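Local coordinates for protein exopolyphosphatase (Aquifex aeolicus, PDB 1T6C) that belongs to the Ppx/GppA phosphatases of the actin-like ATPase clan and probably hydrolyses phosphoanhydride bonds of polyphosphate or guanosine pentaphosphate, at residues Val304-Ser307 / Glu308-Glu312. Residues are numbered along the deposited sequence; the frame is centred on the assembly and turned at random.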
loop_
_atom_site.group_PDB
_atom_site.type_symbol
_atom_site.label_atom_id
_atom_site.label_comp_id
_atom_site.label_asym_id
_atom_site.label_seq_id
_atom_site.Cartn_x
_atom_site.Cartn_y
_atom_site.Cartn_z
ATOM N N VAL A 304 -11.233 -1.868 -0.568
ATOM C CA VAL A 304 -12.305 -2.064 0.391
ATOM C C VAL A 304 -13.628 -1.457 -0.119
ATOM O O VAL A 304 -14.704 -2.043 0.060
ATOM C CB VAL A 304 -11.911 -1.475 1.771
ATOM C CG1 VAL A 304 -13.104 -1.462 2.751
ATOM C CG2 VAL A 304 -10.739 -2.254 2.379
ATOM N N LEU A 305 -13.545 -0.317 -0.783
ATOM C CA LEU A 305 -14.723 0.335 -1.350
ATOM C C LEU A 305 -15.296 -0.536 -2.461
ATOM O O LEU A 305 -16.514 -0.727 -2.561
ATOM C CB LEU A 305 -14.395 1.707 -1.900
ATOM C CG LEU A 305 -13.662 2.684 -0.993
ATOM C CD1 LEU A 305 -13.189 3.852 -1.807
ATOM C CD2 LEU A 305 -14.556 3.135 0.150
ATOM N N VAL A 306 -14.414 -1.070 -3.297
ATOM C CA VAL A 306 -14.852 -1.934 -4.381
ATOM C C VAL A 306 -15.565 -3.160 -3.803
ATOM O O VAL A 306 -16.612 -3.575 -4.299
ATOM C CB VAL A 306 -13.678 -2.358 -5.297
ATOM C CG1 VAL A 306 -14.151 -3.398 -6.292
ATOM C CG2 VAL A 306 -13.103 -1.146 -6.032
ATOM N N SER A 307 -15.007 -3.736 -2.753
ATOM C CA SER A 307 -15.583 -4.913 -2.120
ATOM C C SER A 307 -16.996 -4.621 -1.629
ATOM O O SER A 307 -17.891 -5.460 -1.789
ATOM C CB SER A 307 -14.693 -5.367 -0.973
ATOM O OG SER A 307 -15.275 -6.443 -0.269
ATOM N N GLU A 308 -17.208 -3.428 -1.081
ATOM C CA GLU A 308 -18.517 -3.074 -0.558
ATOM C C GLU A 308 -19.522 -2.963 -1.682
ATOM O O GLU A 308 -20.669 -3.385 -1.516
ATOM C CB GLU A 308 -18.470 -1.787 0.288
ATOM C CG GLU A 308 -17.886 -1.986 1.684
ATOM C CD GLU A 308 -18.507 -3.141 2.500
ATOM O OE1 GLU A 308 -19.755 -3.219 2.616
ATOM O OE2 GLU A 308 -17.744 -3.975 3.039
ATOM N N VAL A 309 -19.101 -2.451 -2.828
ATOM C CA VAL A 309 -19.959 -2.352 -4.007
ATOM C C VAL A 309 -20.312 -3.736 -4.550
ATOM O O VAL A 309 -21.488 -4.008 -4.848
ATOM C CB VAL A 309 -19.311 -1.529 -5.116
ATOM C CG1 VAL A 309 -20.156 -1.572 -6.417
ATOM C CG2 VAL A 309 -19.079 -0.077 -4.640
ATOM N N LEU A 310 -19.322 -4.615 -4.668
ATOM C CA LEU A 310 -19.605 -5.998 -5.061
ATOM C C LEU A 310 -20.583 -6.679 -4.096
ATOM O O LEU A 310 -21.451 -7.413 -4.538
ATOM C CB LEU A 310 -18.318 -6.831 -5.207
ATOM C CG LEU A 310 -17.312 -6.360 -6.265
ATOM C CD1 LEU A 310 -15.983 -7.093 -6.107
ATOM C CD2 LEU A 310 -17.832 -6.514 -7.696
ATOM N N LYS A 311 -20.461 -6.441 -2.796
ATOM C CA LYS A 311 -21.346 -7.068 -1.802
ATOM C C LYS A 311 -22.789 -6.593 -1.981
ATOM O O LYS A 311 -23.740 -7.364 -1.795
ATOM C CB LYS A 311 -20.905 -6.740 -0.380
ATOM C CG LYS A 311 -19.791 -7.593 0.111
ATOM C CD LYS A 311 -19.379 -7.165 1.495
ATOM C CE LYS A 311 -18.028 -7.731 1.871
ATOM N NZ LYS A 311 -17.734 -7.375 3.305
ATOM N N GLU A 312 -22.927 -5.313 -2.310
ATOM C CA GLU A 312 -24.216 -4.672 -2.478
ATOM C C GLU A 312 -24.906 -5.295 -3.685
ATOM O O GLU A 312 -26.107 -5.565 -3.635
ATOM C CB GLU A 312 -24.022 -3.157 -2.644
ATOM C CG GLU A 312 -25.293 -2.342 -2.848
ATOM C CD GLU A 312 -26.225 -2.363 -1.655
ATOM O OE1 GLU A 312 -25.826 -2.748 -0.549
ATOM O OE2 GLU A 312 -27.397 -1.994 -1.832
HETATM O O HOH W 1 -15.158 -5.807 2.447
#
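S307 OG and K311 NZ, one turn apart on a helix, share a water that lies 2.8 Å from OG and accepts from NZ at 3.1 Å. The serine hydroxyl also hydrogen-bonds a methylpentanediol, probably from the crystallisation liquor. K311 CG sits beyond the S307 carbonyl, 3.4 Å from its O, and the extended chain carries CE to 3.7 Å from OG. K311 NZ makes a weak, long salt bridge to E308 OE2 at 3.4 Å. A bend at chi2 (-51°) sets the E308 carboxylate near this ammonium, and OE1 pairs with R84, giving the two oxygens different cationic partners. On another side of the helix, V306 and L310 lie side by side and point the same way, CG1 to CD1 at 4.1 Å. In their backbone L310 N donates to V306 O at 2.9 Å, almost straight (172°), while K311 N to S307 O is more bent (151°). V306 and V309 rest on L36 of strand 35-45, while S307 meets Y125 and L128 of helix 119-133. The i to i+4 pairs and i to i+3 salt bridge are those of a regular alpha-helix, here the closing helix 300-313 packed against the five-stranded sheet of the actin-like fold.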